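Local coordinates for protein ATP-dependent RNA helicase HrpB (Escherichia coli, PDB 6EUD) that hydrolyses ATP to ADP and phosphate as a DExH-box NTPase, binds single-stranded RNA and belongs to the DEAH/RHA group of RNA helicases, at residues A[635-646]-A[720-728]; A[710-718]-A[730-740]. All blocks are in the same frame, centred on the assembly; numbering follows the deposited sequence.

Overall arrangement
Both contacts lie in the C-terminal part of HrpB, far along the chain from the P-loop and DEFH box of the ATPase core. The centre of contact 1 is about 36 Å from the centre of the chain, that of contact 2 about 56 Å, on the same side. Their own centres are about 21 Å apart. Strand 717-721 serves both. Contact 1 sets the loop after this strand against helix 631-646. Contact 2 joins the hairpin turn before it to strand 729-733 and the turns that follow. The two meet at Ile720, whose CG1 is 3.7 Å from Leu730 CD1 and whose CD1 is 3.8 Å from Tyr710 CB.

Contact 1: residues A[635-646]-A[720-728]; sequences QLRLRLLCAAKW and IRYHEDNPP
Gln635 and Tyr722 meet where helix 631-646 packs on the loop of a beta hairpin, the one joining strands 717-721 and 729-733. The primary amide of Gln635 pairs with the backbone of Tyr722 through two hydrogen bonds. Its OE1 accepts from Tyr722 N at 2.9 Å, in the carbonyl plane and on a lone pair. Its NE2 donates to Tyr722 O at 3.2 Å; the N-H...O angle is 174°, but the donor sits above the plane of that carbonyl. The chain of Gln635 bends at chi2 (-64°), which turns the amide across to the loop. A water bridges OE1 to Ile720 O. A leucine in place of Gln635 would probably leave Tyr722 N and O without these partners and let the loop shift on the helix.

The Tyr722 ring lies between two residues. Arg639 CG sits over one face, 3.5 Å from the ring centroid, in a CH-pi contact. Ile720 CG2 lies over the opposite face. Gln635 OE1 is at the ring edge, in its plane. The hydroxyl bonds to Pro707 O, and Arg639 NE to Leu706 O, so both polar ends are held by the loop after helix 696-705.

Trp646 closes the far end of the helix. Its CZ3 and the CE1 of Tyr722 meet edge against edge, and its CH2 packs on Pro728 CD at 3.5 Å. Cys642 SG lies 3.2 Å from His723 O. Leu638 CD2 reaches Glu724 OE1 at 3.5 Å, a methyl against the carboxylate. Lys645, bent at chi3, brings NZ to Glu724 O at 3.0 Å; the same NZ also donates to a water that lies close to both His723 O and Asn726 O.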
loop_
_atom_site.group_PDB
_atom_site.type_symbol
_atom_site.label_atom_id
_atom_site.label_comp_id
_atom_site.label_asym_id
_atom_site.label_seq_id
_atom_site.Cartn_x
_atom_site.Cartn_y
_atom_site.Cartn_z
ATOM N N GLN A 635 8.483 18.062 -34.256
ATOM C CA GLN A 635 9.758 18.636 -33.807
ATOM C C GLN A 635 9.565 19.452 -32.522
ATOM O O GLN A 635 10.390 19.384 -31.610
ATOM C CB GLN A 635 10.383 19.507 -34.905
ATOM C CG GLN A 635 11.167 18.703 -35.948
ATOM C CD GLN A 635 12.359 18.002 -35.334
ATOM O OE1 GLN A 635 13.343 18.646 -34.930
ATOM N NE2 GLN A 635 12.267 16.682 -35.217
ATOM N N LEU A 636 8.468 20.199 -32.443
ATOM C CA LEU A 636 8.137 20.916 -31.225
ATOM C C LEU A 636 7.970 19.926 -30.071
ATOM O O LEU A 636 8.577 20.084 -29.011
ATOM C CB LEU A 636 6.860 21.759 -31.401
ATOM C CG LEU A 636 6.356 22.494 -30.138
ATOM C CD1 LEU A 636 7.362 23.496 -29.577
ATOM C CD2 LEU A 636 5.049 23.196 -30.407
ATOM N N ARG A 637 7.180 18.884 -30.298
ATOM C CA ARG A 637 6.984 17.868 -29.263
ATOM C C ARG A 637 8.339 17.293 -28.823
ATOM O O ARG A 637 8.599 17.202 -27.640
ATOM C CB ARG A 637 6.056 16.750 -29.733
ATOM C CG ARG A 637 5.599 15.857 -28.566
ATOM C CD ARG A 637 4.834 14.630 -29.037
ATOM N NE ARG A 637 5.670 13.790 -29.884
ATOM C CZ ARG A 637 6.420 12.787 -29.441
ATOM N NH1 ARG A 637 6.423 12.476 -28.152
ATOM N NH2 ARG A 637 7.154 12.088 -30.294
ATOM N N LEU A 638 9.210 16.970 -29.779
ATOM C CA LEU A 638 10.538 16.469 -29.466
ATOM C C LEU A 638 11.387 17.533 -28.734
ATOM O O LEU A 638 12.131 17.213 -27.795
ATOM C CB LEU A 638 11.229 15.996 -30.748
ATOM C CG LEU A 638 10.655 14.719 -31.358
ATOM C CD1 LEU A 638 11.253 14.387 -32.724
ATOM C CD2 LEU A 638 10.890 13.577 -30.395
ATOM N N ARG A 639 11.272 18.797 -29.138
ATOM C CA ARG A 639 12.003 19.859 -28.442
ATOM C C ARG A 639 11.554 19.993 -26.998
ATOM O O ARG A 639 12.373 20.265 -26.109
ATOM C CB ARG A 639 11.838 21.187 -29.172
ATOM C CG ARG A 639 12.668 21.215 -30.450
ATOM C CD ARG A 639 12.171 22.267 -31.430
ATOM N NE ARG A 639 12.355 23.595 -30.857
ATOM C CZ ARG A 639 11.616 24.639 -31.190
ATOM N NH1 ARG A 639 10.641 24.497 -32.085
ATOM N NH2 ARG A 639 11.824 25.807 -30.605
ATOM N N LEU A 640 10.256 19.797 -26.753
ATOM C CA LEU A 640 9.731 19.808 -25.382
ATOM C C LEU A 640 10.299 18.646 -24.551
ATOM O O LEU A 640 10.637 18.817 -23.377
ATOM C CB LEU A 640 8.202 19.766 -25.393
ATOM C CG LEU A 640 7.616 21.112 -25.833
ATOM C CD1 LEU A 640 6.093 21.024 -26.055
ATOM C CD2 LEU A 640 7.987 22.194 -24.803
ATOM N N LEU A 641 10.423 17.478 -25.175
ATOM C CA LEU A 641 11.008 16.327 -24.519
ATOM C C LEU A 641 12.456 16.626 -24.158
ATOM O O LEU A 641 12.873 16.339 -23.030
ATOM C CB LEU A 641 10.953 15.077 -25.399
ATOM C CG LEU A 641 9.606 14.398 -25.628
ATOM C CD1 LEU A 641 9.771 13.178 -26.553
ATOM C CD2 LEU A 641 8.964 14.012 -24.301
ATOM N N CYS A 642 13.214 17.194 -25.111
ATOM C CA CYS A 642 14.643 17.468 -24.893
ATOM C C CYS A 642 14.878 18.564 -23.861
ATOM O O CYS A 642 15.770 18.433 -23.034
ATOM C CB CYS A 642 15.329 17.833 -26.209
ATOM S SG CYS A 642 15.421 16.389 -27.291
ATOM N N ALA A 643 14.074 19.625 -23.900
ATOM C CA ALA A 643 14.125 20.683 -22.877
ATOM C C ALA A 643 14.000 20.121 -21.469
ATOM O O ALA A 643 14.688 20.578 -20.555
ATOM C CB ALA A 643 13.023 21.721 -23.113
ATOM N N ALA A 644 13.121 19.132 -21.287
ATOM C CA ALA A 644 12.912 18.573 -19.953
ATOM C C ALA A 644 14.152 17.794 -19.496
ATOM O O ALA A 644 14.404 17.686 -18.294
ATOM C CB ALA A 644 11.673 17.688 -19.918
ATOM N N LYS A 645 14.924 17.265 -20.449
ATOM C CA LYS A 645 16.190 16.604 -20.118
ATOM C C LYS A 645 17.318 17.605 -19.887
ATOM O O LYS A 645 18.056 17.498 -18.930
ATOM C CB LYS A 645 16.615 15.644 -21.227
ATOM C CG LYS A 645 15.717 14.467 -21.413
ATOM C CD LYS A 645 16.316 13.481 -22.403
ATOM C CE LYS A 645 16.660 14.125 -23.736
ATOM N NZ LYS A 645 17.230 13.106 -24.657
ATOM N N TRP A 646 17.453 18.572 -20.786
ATOM C CA TRP A 646 18.638 19.425 -20.808
ATOM C C TRP A 646 18.461 20.692 -19.975
ATOM O O TRP A 646 19.446 21.260 -19.506
ATOM C CB TRP A 646 18.990 19.811 -22.248
ATOM C CG TRP A 646 19.139 18.643 -23.156
ATOM C CD1 TRP A 646 19.486 17.364 -22.808
ATOM C CD2 TRP A 646 18.927 18.635 -24.576
ATOM N NE1 TRP A 646 19.507 16.569 -23.930
ATOM C CE2 TRP A 646 19.171 17.320 -25.021
ATOM C CE3 TRP A 646 18.557 19.607 -25.503
ATOM C CZ2 TRP A 646 19.050 16.960 -26.358
ATOM C CZ3 TRP A 646 18.443 19.243 -26.842
ATOM C CH2 TRP A 646 18.684 17.932 -27.250
ATOM N N ILE A 720 17.863 22.626 -37.098
ATOM C CA ILE A 720 18.340 21.643 -36.147
ATOM C C ILE A 720 17.354 20.466 -36.101
ATOM O O ILE A 720 16.145 20.669 -36.070
ATOM C CB ILE A 720 18.499 22.267 -34.763
ATOM C CG1 ILE A 720 19.570 23.371 -34.799
ATOM C CG2 ILE A 720 18.803 21.204 -33.727
ATOM C CD1 ILE A 720 19.834 24.015 -33.431
ATOM N N ARG A 721 17.872 19.247 -36.117
ATOM C CA ARG A 721 17.040 18.056 -36.134
ATOM C C ARG A 721 17.017 17.448 -34.735
ATOM O O ARG A 721 17.999 16.852 -34.273
ATOM C CB ARG A 721 17.565 17.046 -37.175
ATOM C CG ARG A 721 16.612 15.886 -37.523
ATOM C CD ARG A 721 17.388 14.578 -37.830
ATOM N NE ARG A 721 18.504 14.845 -38.728
ATOM C CZ ARG A 721 19.669 14.207 -38.711
ATOM N NH1 ARG A 721 19.911 13.237 -37.836
ATOM N NH2 ARG A 721 20.605 14.559 -39.576
ATOM N N TYR A 722 15.909 17.625 -34.034
ATOM C CA TYR A 722 15.825 17.073 -32.693
ATOM C C TYR A 722 15.327 15.643 -32.742
ATOM O O TYR A 722 14.718 15.201 -33.722
ATOM C CB TYR A 722 14.916 17.922 -31.806
ATOM C CG TYR A 722 15.464 19.302 -31.544
ATOM C CD1 TYR A 722 16.269 19.555 -30.443
ATOM C CD2 TYR A 722 15.203 20.351 -32.424
ATOM C CE1 TYR A 722 16.777 20.823 -30.215
ATOM C CE2 TYR A 722 15.691 21.609 -32.199
ATOM C CZ TYR A 722 16.477 21.837 -31.096
ATOM O OH TYR A 722 16.971 23.085 -30.882
ATOM N N HIS A 723 15.604 14.930 -31.666
ATOM C CA HIS A 723 15.285 13.531 -31.560
ATOM C C HIS A 723 15.046 13.211 -30.086
ATOM O O HIS A 723 15.628 13.859 -29.203
ATOM C CB HIS A 723 16.413 12.689 -32.142
ATOM C CG HIS A 723 16.072 11.244 -32.287
ATOM N ND1 HIS A 723 16.157 10.353 -31.238
ATOM C CD2 HIS A 723 15.644 10.529 -33.355
ATOM C CE1 HIS A 723 15.797 9.152 -31.655
ATOM N NE2 HIS A 723 15.484 9.230 -32.934
ATOM N N GLU A 724 14.194 12.224 -29.812
ATOM C CA GLU A 724 13.851 11.897 -28.426
ATOM C C GLU A 724 15.076 11.416 -27.667
ATOM O O GLU A 724 15.215 11.729 -26.485
ATOM C CB GLU A 724 12.713 10.853 -28.349
ATOM C CG GLU A 724 13.014 9.485 -28.931
ATOM C CD GLU A 724 12.539 9.315 -30.379
ATOM O OE1 GLU A 724 12.131 10.314 -31.020
ATOM O OE2 GLU A 724 12.576 8.164 -30.877
ATOM N N ASP A 725 15.967 10.698 -28.360
ATOM C CA ASP A 725 17.139 10.073 -27.752
ATOM C C ASP A 725 18.486 10.586 -28.313
ATOM O O ASP A 725 19.423 10.839 -27.551
ATOM C CB ASP A 725 17.069 8.542 -27.922
ATOM C CG ASP A 725 15.945 7.901 -27.105
ATOM O OD1 ASP A 725 15.687 8.349 -25.962
ATOM O OD2 ASP A 725 15.306 6.958 -27.620
ATOM N N ASN A 726 18.599 10.708 -29.632
ATOM C CA ASN A 726 19.870 11.097 -30.247
ATOM C C ASN A 726 20.201 12.564 -29.984
ATOM O O ASN A 726 19.298 13.385 -29.787
ATOM C CB ASN A 726 19.849 10.851 -31.767
ATOM C CG ASN A 726 19.556 9.398 -32.132
ATOM O OD1 ASN A 726 19.851 8.476 -31.373
ATOM N ND2 ASN A 726 18.974 9.196 -33.312
ATOM N N PRO A 727 21.500 12.906 -29.981
ATOM C CA PRO A 727 21.851 14.330 -29.889
ATOM C C PRO A 727 21.232 15.161 -31.017
ATOM O O PRO A 727 21.032 14.654 -32.117
ATOM C CB PRO A 727 23.385 14.325 -29.976
ATOM C CG PRO A 727 23.782 12.955 -29.478
ATOM C CD PRO A 727 22.690 12.036 -29.976
ATOM N N PRO A 728 20.922 16.434 -30.740
ATOM C CA PRO A 728 20.411 17.316 -31.795
ATOM C C PRO A 728 21.436 17.448 -32.924
ATOM O O PRO A 728 22.642 17.627 -32.663
ATOM C CB PRO A 728 20.186 18.644 -31.069
ATOM C CG PRO A 728 21.135 18.588 -29.895
ATOM C CD PRO A 728 21.229 17.158 -29.494
HETATM O O HOH W 1 13.398 21.539 -35.214
HETATM O O HOH W 2 17.681 13.556 -27.491
#

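Contact 2: residues A[710-718]-A[730-740]; sequences YTVPTGSRI and LAVRMQEMFGE
Thr714 and Ser716 both give their hydroxyl protons to one carboxylate oxygen, OE2 of Glu736. The bond from Thr714 OG1 is very short, 2.5 Å, a length that is doubtful at this resolution; that from Ser716 OG is 2.7 Å and uses the syn lone pair. The other oxygen, OE1, forms a salt bridge at 3.5 Å with Arg733 NH2, in the guanidinium plane. The two donors and this salt bridge together would be consistent with an ionised carboxylate. Thr714 OG1 lies between its own N and carbonyl carbon (chi1 57°), where it also takes a weak bond from Ser716 N. Ser716 OG accepts a weak bond from Arg807, in the C-terminal tail.

Strands 709-711 and 717-721 form a beta hairpin, closed by a type I turn from Val712 to Gly715. Gly715 N bonds to Val712 O, and Val712 N to Ser716 O. The Thr714 backbone pairs with Arg807. Strand 717-721 pairs next with 729-733, so the three make an antiparallel meander within a mixed sheet.

Next to the polar cluster the contact is apolar. Val712 CG1 meets Met737 SD at 3.6 Å, the two side chains crossing at about a right angle. Leu730 CD1 packs against both Tyr710 CB, at 3.7 Å, and Ile718 CB, at 3.9 Å. The Pro713 ring lies against Glu736 O and the type II turn from Met737 to Glu740, with CB 3.5 Å from Phe738 O. A water joins Tyr710 OH to Glu740 OE2, donating to the carboxylate; Glu740 OE1 accepts from Thr742 N.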
loop_
_atom_site.group_PDB
_atom_site.type_symbol
_atom_site.label_atom_id
_atom_site.label_comp_id
_atom_site.label_asym_id
_atom_site.label_seq_id
_atom_site.Cartn_x
_atom_site.Cartn_y
_atom_site.Cartn_z
ATOM N N TYR A 710 19.534 27.056 -36.494
ATOM C CA TYR A 710 20.780 27.639 -36.001
ATOM C C TYR A 710 21.363 28.549 -37.105
ATOM O O TYR A 710 21.384 28.164 -38.285
ATOM C CB TYR A 710 21.774 26.537 -35.590
ATOM C CG TYR A 710 23.068 27.053 -34.978
ATOM C CD1 TYR A 710 23.149 27.333 -33.613
ATOM C CD2 TYR A 710 24.213 27.239 -35.760
ATOM C CE1 TYR A 710 24.330 27.811 -33.039
ATOM C CE2 TYR A 710 25.406 27.714 -35.201
ATOM C CZ TYR A 710 25.457 28.003 -33.844
ATOM O OH TYR A 710 26.618 28.476 -33.286
ATOM N N THR A 711 21.799 29.760 -36.745
ATOM C CA THR A 711 22.461 30.644 -37.718
ATOM C C THR A 711 23.968 30.380 -37.739
ATOM O O THR A 711 24.658 30.602 -36.744
ATOM C CB THR A 711 22.243 32.142 -37.418
ATOM O OG1 THR A 711 20.848 32.413 -37.278
ATOM C CG2 THR A 711 22.829 33.007 -38.547
ATOM N N VAL A 712 24.470 29.894 -38.870
ATOM C CA VAL A 712 25.892 29.576 -39.024
ATOM C C VAL A 712 26.705 30.842 -39.395
ATOM O O VAL A 712 26.124 31.903 -39.631
ATOM C CB VAL A 712 26.081 28.461 -40.085
ATOM C CG1 VAL A 712 25.567 27.139 -39.552
ATOM C CG2 VAL A 712 25.374 28.831 -41.367
ATOM N N PRO A 713 28.049 30.745 -39.417
ATOM C CA PRO A 713 28.842 31.952 -39.711
ATOM C C PRO A 713 28.497 32.709 -41.000
ATOM O O PRO A 713 28.669 33.929 -41.016
ATOM C CB PRO A 713 30.263 31.405 -39.776
ATOM C CG PRO A 713 30.249 30.307 -38.733
ATOM C CD PRO A 713 28.889 29.665 -38.856
ATOM N N THR A 714 28.020 32.031 -42.041
ATOM C CA THR A 714 27.677 32.712 -43.278
ATOM C C THR A 714 26.398 33.520 -43.152
ATOM O O THR A 714 26.107 34.354 -44.002
ATOM C CB THR A 714 27.509 31.721 -44.449
ATOM O OG1 THR A 714 26.503 30.746 -44.127
ATOM C CG2 THR A 714 28.821 31.018 -44.732
ATOM N N GLY A 715 25.619 33.274 -42.100
ATOM C CA GLY A 715 24.333 33.934 -41.963
ATOM C C GLY A 715 23.174 33.029 -42.365
ATOM O O GLY A 715 22.004 33.358 -42.121
ATOM N N SER A 716 23.494 31.889 -42.980
ATOM C CA SER A 716 22.470 30.902 -43.315
ATOM C C SER A 716 21.767 30.392 -42.054
ATOM O O SER A 716 22.374 30.268 -40.987
ATOM C CB SER A 716 23.076 29.721 -44.082
ATOM O OG SER A 716 23.482 30.091 -45.390
ATOM N N ARG A 717 20.477 30.102 -42.188
ATOM C CA ARG A 717 19.711 29.530 -41.091
ATOM C C ARG A 717 19.489 28.045 -41.346
ATOM O O ARG A 717 18.666 27.689 -42.184
ATOM C CB ARG A 717 18.376 30.261 -40.923
ATOM C CG ARG A 717 18.514 31.781 -40.930
ATOM C CD ARG A 717 17.491 32.426 -40.039
ATOM N NE ARG A 717 17.708 32.033 -38.652
ATOM C CZ ARG A 717 16.758 31.997 -37.721
ATOM N NH1 ARG A 717 15.503 32.316 -38.017
ATOM N NH2 ARG A 717 17.066 31.620 -36.494
ATOM N N ILE A 718 20.232 27.189 -40.630
ATOM C CA ILE A 718 20.167 25.745 -40.840
ATOM C C ILE A 718 19.289 25.073 -39.762
ATOM O O ILE A 718 19.422 25.362 -38.562
ATOM C CB ILE A 718 21.571 25.099 -40.833
ATOM C CG1 ILE A 718 22.558 25.880 -41.715
ATOM C CG2 ILE A 718 21.489 23.646 -41.266
ATOM C CD1 ILE A 718 22.104 26.067 -43.153
ATOM N N LEU A 730 22.822 18.854 -36.868
ATOM C CA LEU A 730 22.795 19.975 -37.783
ATOM C C LEU A 730 23.517 19.616 -39.076
ATOM O O LEU A 730 24.747 19.497 -39.093
ATOM C CB LEU A 730 23.446 21.191 -37.133
ATOM C CG LEU A 730 23.335 22.491 -37.911
ATOM C CD1 LEU A 730 22.150 23.308 -37.419
ATOM C CD2 LEU A 730 24.620 23.241 -37.779
ATOM N N ALA A 731 22.754 19.441 -40.155
ATOM C CA ALA A 731 23.323 19.109 -41.454
ATOM C C ALA A 731 23.693 20.387 -42.178
ATOM O O ALA A 731 22.820 21.177 -42.534
ATOM C CB ALA A 731 22.354 18.291 -42.264
ATOM N N VAL A 732 24.989 20.599 -42.381
ATOM C CA VAL A 732 25.469 21.875 -42.917
ATOM C C VAL A 732 26.691 21.682 -43.804
ATOM O O VAL A 732 27.566 20.877 -43.492
ATOM C CB VAL A 732 25.831 22.874 -41.774
ATOM C CG1 VAL A 732 26.895 22.281 -40.857
ATOM C CG2 VAL A 732 26.304 24.197 -42.332
ATOM N N ARG A 733 26.760 22.414 -44.909
ATOM C CA ARG A 733 27.961 22.369 -45.738
ATOM C C ARG A 733 29.154 22.877 -44.930
ATOM O O ARG A 733 29.095 23.926 -44.293
ATOM C CB ARG A 733 27.778 23.189 -47.012
ATOM C CG ARG A 733 26.696 22.657 -47.935
ATOM C CD ARG A 733 26.460 23.596 -49.108
ATOM N NE ARG A 733 26.014 24.903 -48.645
ATOM C CZ ARG A 733 25.872 25.968 -49.425
ATOM N NH1 ARG A 733 26.136 25.887 -50.724
ATOM N NH2 ARG A 733 25.458 27.112 -48.902
ATOM N N MET A 734 30.225 22.097 -44.939
ATOM C CA MET A 734 31.438 22.410 -44.199
ATOM C C MET A 734 31.916 23.827 -44.471
ATOM O O MET A 734 32.306 24.540 -43.555
ATOM C CB MET A 734 32.533 21.413 -44.559
ATOM C CG MET A 734 33.838 21.619 -43.810
ATOM S SD MET A 734 35.082 20.379 -44.231
ATOM C CE MET A 734 35.399 20.738 -45.956
ATOM N N GLN A 735 31.853 24.237 -45.731
ATOM C CA GLN A 735 32.332 25.560 -46.140
ATOM C C GLN A 735 31.663 26.693 -45.328
ATOM O O GLN A 735 32.268 27.749 -45.101
ATOM C CB GLN A 735 32.100 25.756 -47.653
ATOM C CG GLN A 735 30.633 25.849 -48.044
ATOM C CD GLN A 735 30.283 25.102 -49.318
ATOM O OE1 GLN A 735 31.016 24.225 -49.761
ATOM N NE2 GLN A 735 29.140 25.434 -49.899
ATOM N N GLU A 736 30.432 26.456 -44.873
ATOM C CA GLU A 736 29.676 27.472 -44.155
ATOM C C GLU A 736 30.118 27.611 -42.698
ATOM O O GLU A 736 29.802 28.591 -42.037
ATOM C CB GLU A 736 28.178 27.164 -44.214
ATOM C CG GLU A 736 27.562 27.288 -45.609
ATOM C CD GLU A 736 26.103 27.746 -45.573
ATOM O OE1 GLU A 736 25.183 26.901 -45.419
ATOM O OE2 GLU A 736 25.878 28.967 -45.692
ATOM N N MET A 737 30.847 26.625 -42.189
ATOM C CA MET A 737 31.297 26.665 -40.800
ATOM C C MET A 737 32.669 27.329 -40.638
ATOM O O MET A 737 33.228 27.356 -39.537
ATOM C CB MET A 737 31.338 25.252 -40.229
ATOM C CG MET A 737 29.981 24.589 -40.152
ATOM S SD MET A 737 28.829 25.579 -39.208
ATOM C CE MET A 737 29.708 25.723 -37.625
ATOM N N PHE A 738 33.221 27.857 -41.725
ATOM C CA PHE A 738 34.509 28.539 -41.638
ATOM C C PHE A 738 34.443 29.784 -40.761
ATOM O O PHE A 738 33.533 30.610 -40.894
ATOM C CB PHE A 738 35.005 28.931 -43.028
ATOM C CG PHE A 738 35.402 27.771 -43.874
ATOM C CD1 PHE A 738 35.673 26.543 -43.298
ATOM C CD2 PHE A 738 35.504 27.904 -45.244
ATOM C CE1 PHE A 738 36.040 25.464 -44.081
ATOM C CE2 PHE A 738 35.868 26.833 -46.026
ATOM C CZ PHE A 738 36.138 25.610 -45.445
ATOM N N GLY A 739 35.424 29.935 -39.881
ATOM C CA GLY A 739 35.465 31.089 -39.002
ATOM C C GLY A 739 35.007 30.759 -37.593
ATOM O O GLY A 739 35.227 31.535 -36.656
ATOM N N GLU A 740 34.365 29.600 -37.448
ATOM C CA GLU A 740 33.901 29.121 -36.156
ATOM C C GLU A 740 34.932 28.175 -35.536
ATOM O O GLU A 740 35.240 27.119 -36.089
ATOM C CB GLU A 740 32.535 28.432 -36.299
ATOM C CG GLU A 740 31.969 27.906 -34.998
ATOM C CD GLU A 740 31.832 28.991 -33.942
ATOM O OE1 GLU A 740 32.820 29.249 -33.216
ATOM O OE2 GLU A 740 30.732 29.570 -33.823
HETATM O O HOH W 3 28.605 28.716 -35.074
#